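Local coordinates for NanS-p (Escherichia phage vB_EcoP_24B, PDB 6YP6), which probably binds carbohydrate, as a conserved phage-encoded esterase of the NanS-p type that is thought to act on acetylated sialic acids, at residues A[92-97]-A[112-117]; A[123-128]-A[145-150]; A[51-56]-A[196-201]; A[64-69]-A[157-162]. All coordinates share one frame; numbering follows the deposited sequence.

Overall arrangement
The chain folds into two antiparallel β-sheets packed face to face, and interactions 1, 2 and 3 all reach the same seven-strand sheet. Interactions 1 and 3 are linked by strands 88-95 and 193-197, which are neighbours in it; their centres are about 16 Å apart, and Y93 packs on T197 and F92 on V196. Interaction 2 lies farther across, its centre about 24 Å from that of interaction 1. Interaction 4 joins the only helix to strand 152-159 of the other sheet, about 14 Å from interaction 1 between centres; F117 stacks on F157 and W94 meets L66 there. Interactions 3 and 4, about 28 Å apart by centres, do not touch.

Interaction 1: residues A[92-97]-A[112-117]; sequences FYWPVS and NLLAAF
A β-bulge, in which W94 faces both L114 and A115, interrupts the antiparallel pairing of strands 88-95 and 113-121 in the seven-strand sheet. F92 and F117 exchange both backbone bonds, F92 N to F117 O at 2.8 Å and F117 N to F92 O at 3.0 Å. Farther along, at the bulge, W94 N donates to A115 O (2.9 Å) and W94 O accepts from L114 N (2.9 Å), while V96 N reaches N112 O at 3.0 Å. The register slips by one between the pairs Y93-A116 and P95-L113, where the chain turns a corner at L114. Y93, P95, L113 and A116 lie on one face of the sheet, F92 and F117 on the other.

The corner turns L114 toward W94. With CG of W94 anti to its own N (chi1 -174°), the indole lies where L114 CD1 can stand over one face of its six-membered ring, 4.0 Å from the centroid and 3° off the normal, a CH-π contact. V96 comes in at about a right angle to L114, V96 CG1 resting 3.9 Å from L114 CG. At the far end of the ring system W94 NE1 is held by G61 O, and L66 of helix 64-69 packs on the indole as well.

Water links V96 O to N112 ND2, its oxygen 2.7 Å from V96 O, and so ties together the outer ends of the two segments. Five backbone bonds hold the strands together despite the bulge, but A115 N, beside the apolar W94-L114 packing, is buried without a partner, probably a consequence of the irregular register.

Interaction 2: residues A[123-128]-A[145-150]; sequences AKDLNV and FGAFDN
Three backbone bonds join K124 and L126 to F145, G146 and F148 in antiparallel fashion: F148 N donates to K124 O at 3.0 Å, L126 N to G146 O at 3.0 Å, and F145 N to L126 O at 2.9 Å. They close the open end of the β-hairpin formed by strands 125-130 and 140-147, at the outer edge of the seven-strand sheet. The first bond is nearly straight, 172° at the hydrogen, and lies in the carbonyl plane of K124. Between the bonds the chain turns a corner at G146, whose phi of 91° suits a residue without a CB, since a CB there would press on F145 O.

On the inner side L126 is the shared apolar element. A chi1 of -172° carries its branch point away from the backbone N and spreads the two methyls between two phenylalanines: L126 CD2 lies 3.5 Å from F145 CD1, and L126 CD1 meets the edge of the F148 ring at CD1, 4.2 Å away. V128 CG2 presses on the F145 ring from an oblique direction, a tight 3.2 Å from F145 CE1. F77 and V79 of the opposing sheet also pack on L126.

Toward solvent, and within 123-128 itself, K124 NZ forms a salt bridge with D125 OD2 at 2.9 Å, coming from above the carboxylate plane. What crosses the contact is thus backbone bonding and the apolar packing of L126, V128, F145 and F148. D125 OD1 is the oxygen near G146 O, and K124 at OD2 may lower the charge of the carboxylate as a whole.

Interaction 3: residues A[51-56]-A[196-201]; sequences KSSWVL and VTDITR
An ST turn at T197 ends the antiparallel pairing of strands 55-59 and 193-197, and the loops beyond it are joined by the side chains of S53, W54 and D198. L56 and V196 form the last hydrogen-bonded pair of the strands, with L56 N 2.8 Å from V196 O. In the turn T197 OG1 donates to W54 O at 2.8 Å while accepting from I199 N at 3.0 Å.

D198 OD1 takes two donors from opposite faces of its carboxylate plane: W54 N on the syn side at 2.9 Å and S53 OG on the anti side at 2.7 Å, the latter in one of two modelled conformers of S53. The other oxygen, OD2, binds K47 and T204, so the carboxylate is gripped from both ends. The indole of W54 is swung over this group by a chi1 of 55°, which places CG in the crowded position between N and the carbonyl carbon. Ring and carboxylate are only 13° from parallel, with W54 NE1 3.3 Å from D198 CG. At the outer end R201 lays CG 3.3 Å from K51 O, and its NH1 bonds to G50 O. D198 N sits over the middle of the W54 ring system, 3.7 Å above its plane.

Interaction 4: residues A[64-69]-A[157-162]; sequences AALLQK and FRFAGN
This is a helix-on-strand packing contact: L66 and L67 of the short helix 64-69 lie against F159 at the end of strand 152-159, while the helix's last residues meet the loop that follows. L66 supplies the contact over the ring face. Its side chain leaves the helix with chi1 at 175°, pointing both methyls at the phenylalanine. L66 CD2 settles over the middle of one ring face, 4.0 Å from the centroid of the F159 ring and 11° off the normal, a CH-π contact, while L66 CD1 lies 4.0 Å from F159 CB. L67 meets the same ring obliquely, with L67 CD2 4.1 Å from F159 CD2. V167 and I73, from strands of the same sheet, pack on F159 too.

The polar half of the contact is all backbone. N162 N donates to Q68 O at 2.8 Å, the donor standing 45° out of the carbonyl plane rather than on a lone pair. G161 CA passes 3.3 Å from L67 O in a CA-H...O contact, and a water lies between the same two residues, with its oxygen 2.9 Å from L67 O and 2.9 Å from G161 N. G161 can come so near because it lacks a side chain: a CB at its backbone angles would crowd the carbonyl carbon of K69 and the oxygen of Q68. K69 O is met by N217 ND2.

Two carbonyls at the C-terminal end of the helix thus find donors, Q68 O in N162 N and K69 O in N217 ND2. Those donors probably ease the partial negative charge gathered at this helix end, while L66 and L67 pack the apolar side of the helix on F159.

Interaction 1: residues A[92-97]-A[112-117]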
# COMPACT_ATOMS: atom_id res chain seq x y z
N PHE A 92 0.64 1.60 -3.14
CA PHE A 92 -0.74 1.21 -2.89
C PHE A 92 -1.64 2.31 -3.44
O PHE A 92 -1.59 3.45 -2.96
CB PHE A 92 -1.01 1.09 -1.38
CG PHE A 92 -0.16 0.06 -0.70
CD1 PHE A 92 1.13 0.35 -0.31
CD2 PHE A 92 -0.64 -1.22 -0.47
CE1 PHE A 92 1.93 -0.62 0.30
CE2 PHE A 92 0.16 -2.20 0.13
CZ PHE A 92 1.44 -1.88 0.52
N TYR A 93 -2.47 1.98 -4.43
CA TYR A 93 -3.42 2.91 -5.01
C TYR A 93 -4.82 2.35 -4.86
O TYR A 93 -5.08 1.19 -5.22
CB TYR A 93 -3.17 3.13 -6.50
CG TYR A 93 -1.80 3.54 -6.86
CD1 TYR A 93 -1.30 4.76 -6.46
CD2 TYR A 93 -0.99 2.71 -7.64
CE1 TYR A 93 -0.00 5.14 -6.80
CE2 TYR A 93 0.28 3.08 -8.00
CZ TYR A 93 0.77 4.28 -7.57
OH TYR A 93 2.05 4.65 -7.94
N TRP A 94 -5.74 3.17 -4.37
CA TRP A 94 -7.14 2.77 -4.24
C TRP A 94 -8.02 3.90 -4.76
O TRP A 94 -8.57 4.70 -3.98
CB TRP A 94 -7.48 2.41 -2.79
CG TRP A 94 -8.85 1.85 -2.57
CD1 TRP A 94 -9.84 1.59 -3.49
CD2 TRP A 94 -9.39 1.50 -1.30
NE1 TRP A 94 -10.95 1.11 -2.86
CE2 TRP A 94 -10.70 1.04 -1.51
CE3 TRP A 94 -8.89 1.53 0.00
CZ2 TRP A 94 -11.52 0.62 -0.47
CZ3 TRP A 94 -9.69 1.12 1.03
CH2 TRP A 94 -10.99 0.66 0.79
N PRO A 95 -8.14 4.02 -6.08
CA PRO A 95 -9.08 4.99 -6.66
C PRO A 95 -10.50 4.52 -6.37
O PRO A 95 -10.77 3.32 -6.36
CB PRO A 95 -8.77 4.95 -8.16
CG PRO A 95 -7.92 3.73 -8.39
CD PRO A 95 -7.51 3.16 -7.10
N VAL A 96 -11.40 5.47 -6.13
CA VAL A 96 -12.80 5.14 -5.86
C VAL A 96 -13.69 5.86 -6.85
O VAL A 96 -13.41 6.98 -7.29
CB VAL A 96 -13.19 5.41 -4.39
CG1 VAL A 96 -12.40 4.48 -3.48
CG2 VAL A 96 -12.98 6.85 -3.99
N SER A 97 -14.80 5.21 -7.21
CA SER A 97 -15.69 5.73 -8.24
C SER A 97 -16.65 6.79 -7.71
O SER A 97 -17.26 7.50 -8.52
CB SER A 97 -16.51 4.59 -8.85
OG SER A 97 -17.25 3.93 -7.85
N ASN A 112 -10.04 10.99 -7.02
CA ASN A 112 -10.33 10.60 -5.65
C ASN A 112 -9.75 9.22 -5.37
O ASN A 112 -10.18 8.23 -5.97
CB ASN A 112 -11.84 10.55 -5.44
CG ASN A 112 -12.52 11.88 -5.67
OD1 ASN A 112 -11.99 12.94 -5.34
ND2 ASN A 112 -13.72 11.82 -6.23
N LEU A 113 -8.79 9.17 -4.46
CA LEU A 113 -8.18 7.92 -4.02
C LEU A 113 -8.15 7.88 -2.50
O LEU A 113 -7.80 8.86 -1.86
CB LEU A 113 -6.74 7.73 -4.54
CG LEU A 113 -6.57 7.63 -6.05
CD1 LEU A 113 -6.27 9.02 -6.60
CD2 LEU A 113 -5.48 6.70 -6.46
N LEU A 114 -8.49 6.71 -1.94
CA LEU A 114 -8.35 6.51 -0.50
C LEU A 114 -6.95 6.06 -0.14
O LEU A 114 -6.59 6.07 1.05
CB LEU A 114 -9.37 5.48 -0.01
CG LEU A 114 -10.83 5.87 -0.22
CD1 LEU A 114 -11.72 4.78 0.35
CD2 LEU A 114 -11.16 7.23 0.38
N ALA A 115 -6.15 5.66 -1.13
CA ALA A 115 -4.75 5.35 -0.93
C ALA A 115 -3.98 5.77 -2.17
O ALA A 115 -4.43 5.52 -3.29
CB ALA A 115 -4.53 3.87 -0.70
N ALA A 116 -2.83 6.40 -1.96
CA ALA A 116 -1.90 6.71 -3.04
C ALA A 116 -0.52 6.84 -2.40
O ALA A 116 0.09 7.91 -2.37
CB ALA A 116 -2.29 7.97 -3.81
N PHE A 117 -0.08 5.74 -1.81
CA PHE A 117 1.05 5.75 -0.89
C PHE A 117 2.16 4.87 -1.43
O PHE A 117 1.90 3.74 -1.84
CB PHE A 117 0.61 5.23 0.48
CG PHE A 117 -0.64 5.87 1.02
CD1 PHE A 117 -0.78 7.24 1.01
CD2 PHE A 117 -1.68 5.11 1.49
CE1 PHE A 117 -1.95 7.85 1.49
CE2 PHE A 117 -2.83 5.69 1.99
CZ PHE A 117 -2.97 7.06 1.98
O HOH W 1 -14.42 9.43 -7.81

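Interaction 2: residues A[123-128]-A[145-150]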
# COMPACT_ATOMS: atom_id res chain seq x y z
N ALA A 123 18.84 8.44 -0.01
CA ALA A 123 20.19 7.88 0.07
C ALA A 123 20.49 7.23 1.41
O ALA A 123 21.59 6.70 1.58
CB ALA A 123 21.23 8.96 -0.24
N LYS A 124 19.54 7.23 2.34
CA LYS A 124 19.79 6.62 3.64
C LYS A 124 18.61 5.89 4.26
O LYS A 124 18.81 4.87 4.91
CB LYS A 124 20.42 7.61 4.62
CG LYS A 124 19.57 8.83 4.96
CD LYS A 124 20.40 9.85 5.76
CE LYS A 124 19.53 10.95 6.36
NZ LYS A 124 18.58 10.43 7.38
N ASP A 125 17.39 6.40 4.09
CA ASP A 125 16.23 5.94 4.84
C ASP A 125 15.18 5.32 3.92
O ASP A 125 15.10 5.63 2.73
CB ASP A 125 15.56 7.11 5.56
CG ASP A 125 16.40 7.70 6.68
OD1 ASP A 125 17.26 6.98 7.21
OD2 ASP A 125 16.15 8.88 7.02
N LEU A 126 14.34 4.47 4.50
CA LEU A 126 13.15 3.96 3.82
C LEU A 126 11.97 4.86 4.17
O LEU A 126 11.62 4.99 5.35
CB LEU A 126 12.85 2.52 4.24
CG LEU A 126 11.74 1.83 3.44
CD1 LEU A 126 12.15 1.64 1.99
CD2 LEU A 126 11.33 0.51 4.06
N ASN A 127 11.37 5.49 3.17
CA ASN A 127 10.34 6.50 3.37
C ASN A 127 8.98 6.04 2.86
O ASN A 127 8.88 5.23 1.93
CB ASN A 127 10.75 7.77 2.64
CG ASN A 127 12.02 8.36 3.19
OD1 ASN A 127 12.29 8.25 4.39
ND2 ASN A 127 12.81 8.96 2.33
N VAL A 128 7.95 6.62 3.48
CA VAL A 128 6.56 6.47 3.06
C VAL A 128 6.10 7.82 2.53
O VAL A 128 6.19 8.82 3.25
CB VAL A 128 5.66 6.04 4.23
CG1 VAL A 128 4.24 5.83 3.73
CG2 VAL A 128 6.17 4.81 4.93
N PHE A 145 10.66 4.74 8.05
CA PHE A 145 11.01 3.59 8.87
C PHE A 145 12.41 3.72 9.45
O PHE A 145 12.84 2.82 10.18
CB PHE A 145 10.94 2.30 8.05
CG PHE A 145 9.58 2.04 7.43
CD1 PHE A 145 9.29 2.50 6.17
CD2 PHE A 145 8.60 1.32 8.11
CE1 PHE A 145 8.07 2.28 5.58
CE2 PHE A 145 7.36 1.09 7.51
CZ PHE A 145 7.10 1.58 6.25
N GLY A 146 13.10 4.80 9.15
CA GLY A 146 14.47 4.97 9.59
C GLY A 146 15.46 4.45 8.56
O GLY A 146 15.13 4.22 7.39
N ALA A 147 16.69 4.26 9.02
CA ALA A 147 17.75 3.80 8.14
C ALA A 147 17.31 2.52 7.44
O ALA A 147 16.76 1.61 8.06
CB ALA A 147 19.02 3.54 8.95
N PHE A 148 17.56 2.46 6.14
CA PHE A 148 17.14 1.30 5.36
C PHE A 148 17.76 0.02 5.90
O PHE A 148 18.93 -0.02 6.27
CB PHE A 148 17.57 1.48 3.91
CG PHE A 148 17.26 0.30 3.05
CD1 PHE A 148 15.97 0.06 2.62
CD2 PHE A 148 18.26 -0.59 2.69
CE1 PHE A 148 15.69 -1.03 1.83
CE2 PHE A 148 17.98 -1.67 1.89
CZ PHE A 148 16.69 -1.90 1.45
N ASP A 149 16.96 -1.05 5.91
CA ASP A 149 17.42 -2.35 6.34
C ASP A 149 16.61 -3.41 5.60
O ASP A 149 15.75 -3.12 4.77
CB ASP A 149 17.36 -2.49 7.87
CG ASP A 149 15.95 -2.48 8.43
OD1 ASP A 149 15.00 -2.90 7.74
OD2 ASP A 149 15.82 -2.06 9.61
N ASN A 150 16.93 -4.67 5.90
CA ASN A 150 16.24 -5.82 5.34
C ASN A 150 15.42 -6.55 6.42
O ASN A 150 15.23 -7.77 6.36
CB ASN A 150 17.22 -6.73 4.61
CG ASN A 150 17.79 -6.11 3.28
OD1 ASN A 150 17.47 -5.00 2.87
ND2 ASN A 150 18.67 -6.84 2.62

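Interaction 3: residues A[51-56]-A[196-201]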
# COMPACT_ATOMS: atom_id res chain seq x y z
N LYS A 51 11.11 -5.45 -17.91
CA LYS A 51 9.80 -6.00 -18.23
C LYS A 51 8.74 -5.35 -17.35
O LYS A 51 9.03 -4.51 -16.49
CB LYS A 51 9.84 -7.52 -18.13
CG LYS A 51 10.86 -8.13 -19.08
CD LYS A 51 10.72 -9.63 -19.25
CE LYS A 51 11.79 -10.16 -20.21
NZ LYS A 51 11.89 -11.64 -20.23
N SER A 52 7.49 -5.75 -17.56
CA SER A 52 6.37 -5.08 -16.91
C SER A 52 6.52 -5.07 -15.40
O SER A 52 6.96 -6.05 -14.79
CB SER A 52 5.05 -5.76 -17.29
OG SER A 52 4.65 -5.43 -18.61
N SER A 53 6.18 -3.93 -14.80
CA SER A 53 5.97 -3.84 -13.37
C SER A 53 4.95 -4.87 -12.92
O SER A 53 4.01 -5.20 -13.66
CB SER A 53 5.47 -2.42 -13.11
OG SER A 53 5.01 -2.23 -11.81
N TRP A 54 5.12 -5.41 -11.72
CA TRP A 54 4.12 -6.32 -11.21
C TRP A 54 3.00 -5.53 -10.54
O TRP A 54 3.19 -4.43 -10.02
CB TRP A 54 4.68 -7.36 -10.23
CG TRP A 54 5.44 -6.85 -9.06
CD1 TRP A 54 6.78 -6.81 -8.96
CD2 TRP A 54 4.91 -6.35 -7.82
NE1 TRP A 54 7.15 -6.31 -7.74
CE2 TRP A 54 6.02 -6.02 -7.02
CE3 TRP A 54 3.62 -6.16 -7.31
CZ2 TRP A 54 5.88 -5.49 -5.75
CZ3 TRP A 54 3.48 -5.63 -6.03
CH2 TRP A 54 4.61 -5.30 -5.27
N VAL A 55 1.80 -6.11 -10.60
CA VAL A 55 0.61 -5.51 -10.02
C VAL A 55 -0.23 -6.61 -9.39
O VAL A 55 -0.52 -7.62 -10.03
CB VAL A 55 -0.25 -4.76 -11.06
CG1 VAL A 55 -1.44 -4.08 -10.36
CG2 VAL A 55 0.55 -3.75 -11.83
N LEU A 56 -0.64 -6.40 -8.15
CA LEU A 56 -1.63 -7.21 -7.47
C LEU A 56 -2.88 -6.35 -7.29
O LEU A 56 -2.77 -5.18 -6.93
CB LEU A 56 -1.14 -7.62 -6.08
CG LEU A 56 0.26 -8.22 -6.03
CD1 LEU A 56 0.62 -8.50 -4.58
CD2 LEU A 56 0.38 -9.47 -6.86
N VAL A 196 -1.60 -2.87 -5.82
CA VAL A 196 -0.29 -2.88 -5.20
C VAL A 196 0.71 -3.18 -6.31
O VAL A 196 0.53 -4.14 -7.06
CB VAL A 196 -0.22 -3.95 -4.09
CG1 VAL A 196 1.08 -3.81 -3.32
CG2 VAL A 196 -1.41 -3.83 -3.16
N THR A 197 1.73 -2.34 -6.45
CA THR A 197 2.60 -2.44 -7.62
C THR A 197 3.99 -1.94 -7.30
O THR A 197 4.15 -1.08 -6.45
CB THR A 197 1.99 -1.63 -8.79
OG1 THR A 197 2.85 -1.70 -9.93
CG2 THR A 197 1.79 -0.17 -8.43
N ASP A 198 4.99 -2.44 -8.03
CA ASP A 198 6.33 -1.85 -7.93
C ASP A 198 6.55 -0.70 -8.92
O ASP A 198 7.68 -0.22 -9.02
CB ASP A 198 7.45 -2.89 -8.00
CG ASP A 198 7.68 -3.45 -9.39
OD1 ASP A 198 6.71 -3.51 -10.17
OD2 ASP A 198 8.84 -3.84 -9.69
N ILE A 199 5.49 -0.22 -9.57
CA ILE A 199 5.43 1.11 -10.20
C ILE A 199 6.09 1.16 -11.57
O ILE A 199 5.47 1.58 -12.56
CB ILE A 199 6.03 2.20 -9.28
CG1 ILE A 199 5.37 2.21 -7.89
CG2 ILE A 199 5.90 3.57 -9.94
CD1 ILE A 199 6.13 3.05 -6.87
N THR A 200 7.36 0.78 -11.64
CA THR A 200 8.21 1.05 -12.78
C THR A 200 8.72 -0.24 -13.39
O THR A 200 8.84 -1.26 -12.71
CB THR A 200 9.38 1.94 -12.32
OG1 THR A 200 10.24 2.20 -13.42
CG2 THR A 200 10.22 1.29 -11.21
N ARG A 201 9.02 -0.19 -14.69
CA ARG A 201 9.70 -1.32 -15.33
C ARG A 201 11.16 -1.42 -14.92
O ARG A 201 11.77 -2.49 -15.04
CB ARG A 201 9.61 -1.21 -16.85
CG ARG A 201 8.22 -1.41 -17.39
CD ARG A 201 8.17 -1.08 -18.87
NE ARG A 201 7.00 -1.66 -19.51
CZ ARG A 201 6.98 -2.85 -20.12
NH1 ARG A 201 8.08 -3.59 -20.18
NH2 ARG A 201 5.86 -3.29 -20.67

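Interaction 4: residues A[64-69]-A[157-162]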
# COMPACT_ATOMS: atom_id res chain seq x y z
N ALA A 64 -16.88 3.21 1.19
CA ALA A 64 -17.76 4.08 1.95
C ALA A 64 -17.83 3.70 3.42
O ALA A 64 -17.83 4.57 4.30
CB ALA A 64 -19.16 4.09 1.33
N ALA A 65 -17.89 2.40 3.72
CA ALA A 65 -18.00 1.98 5.12
C ALA A 65 -16.71 2.27 5.89
O ALA A 65 -16.76 2.60 7.08
CB ALA A 65 -18.35 0.50 5.22
N LEU A 66 -15.55 2.12 5.23
CA LEU A 66 -14.29 2.51 5.86
C LEU A 66 -14.33 3.98 6.27
O LEU A 66 -13.94 4.34 7.39
CB LEU A 66 -13.13 2.22 4.90
CG LEU A 66 -11.75 2.70 5.37
CD1 LEU A 66 -11.30 2.02 6.64
CD2 LEU A 66 -10.73 2.48 4.26
N LEU A 67 -14.81 4.85 5.38
CA LEU A 67 -14.89 6.26 5.71
C LEU A 67 -15.87 6.53 6.85
O LEU A 67 -15.61 7.36 7.72
CB LEU A 67 -15.31 7.07 4.48
CG LEU A 67 -14.24 7.19 3.40
CD1 LEU A 67 -14.82 7.80 2.13
CD2 LEU A 67 -13.09 8.06 3.88
N GLN A 68 -17.01 5.82 6.86
CA GLN A 68 -18.06 6.06 7.86
C GLN A 68 -17.64 5.53 9.22
O GLN A 68 -17.81 6.22 10.24
CB GLN A 68 -19.36 5.39 7.40
CG GLN A 68 -20.51 5.34 8.42
CD GLN A 68 -21.50 4.20 8.13
OE1 GLN A 68 -21.58 3.70 7.00
NE2 GLN A 68 -22.23 3.77 9.15
N LYS A 69 -17.14 4.30 9.26
CA LYS A 69 -16.89 3.62 10.52
C LYS A 69 -15.45 3.71 10.98
O LYS A 69 -15.17 3.44 12.16
CB LYS A 69 -17.26 2.14 10.37
CG LYS A 69 -18.71 1.88 10.05
CD LYS A 69 -18.99 0.38 9.88
CE LYS A 69 -20.43 0.12 9.47
NZ LYS A 69 -20.51 -0.99 8.47
N PHE A 157 -2.56 2.67 7.63
CA PHE A 157 -3.19 3.97 7.45
C PHE A 157 -4.54 3.87 8.14
O PHE A 157 -5.40 3.11 7.71
CB PHE A 157 -3.34 4.28 5.96
CG PHE A 157 -2.01 4.35 5.28
CD1 PHE A 157 -1.28 5.53 5.30
CD2 PHE A 157 -1.46 3.24 4.68
CE1 PHE A 157 -0.03 5.60 4.71
CE2 PHE A 157 -0.22 3.31 4.07
CZ PHE A 157 0.50 4.49 4.10
N ARG A 158 -4.68 4.58 9.25
CA ARG A 158 -5.85 4.49 10.11
C ARG A 158 -6.84 5.61 9.80
O ARG A 158 -6.48 6.79 9.83
CB ARG A 158 -5.45 4.54 11.59
CG ARG A 158 -6.61 4.23 12.54
CD ARG A 158 -6.18 4.12 14.01
NE ARG A 158 -5.69 5.40 14.50
CZ ARG A 158 -4.44 5.66 14.89
NH1 ARG A 158 -3.51 4.71 14.93
NH2 ARG A 158 -4.13 6.90 15.26
N PHE A 159 -8.08 5.21 9.51
CA PHE A 159 -9.21 6.10 9.26
C PHE A 159 -10.04 6.19 10.54
O PHE A 159 -10.29 5.18 11.20
CB PHE A 159 -10.06 5.55 8.11
CG PHE A 159 -9.40 5.64 6.75
CD1 PHE A 159 -8.33 4.82 6.41
CD2 PHE A 159 -9.86 6.54 5.81
CE1 PHE A 159 -7.72 4.92 5.17
CE2 PHE A 159 -9.27 6.63 4.56
CZ PHE A 159 -8.20 5.83 4.25
N ALA A 160 -10.47 7.40 10.89
CA ALA A 160 -11.13 7.64 12.17
C ALA A 160 -12.63 7.44 12.13
O ALA A 160 -13.25 7.26 13.19
CB ALA A 160 -10.85 9.07 12.64
N GLY A 161 -13.24 7.48 10.97
CA GLY A 161 -14.68 7.38 10.87
C GLY A 161 -15.32 8.75 10.81
O GLY A 161 -14.65 9.79 10.72
N ASN A 162 -16.64 8.72 10.82
CA ASN A 162 -17.44 9.94 10.69
C ASN A 162 -17.12 10.68 9.41
O ASN A 162 -17.30 11.90 9.32
CB ASN A 162 -17.28 10.84 11.91
CG ASN A 162 -17.98 10.29 13.13
OD1 ASN A 162 -17.35 10.03 14.16
ND2 ASN A 162 -19.29 10.10 13.03
O HOH W 2 -12.87 8.04 8.19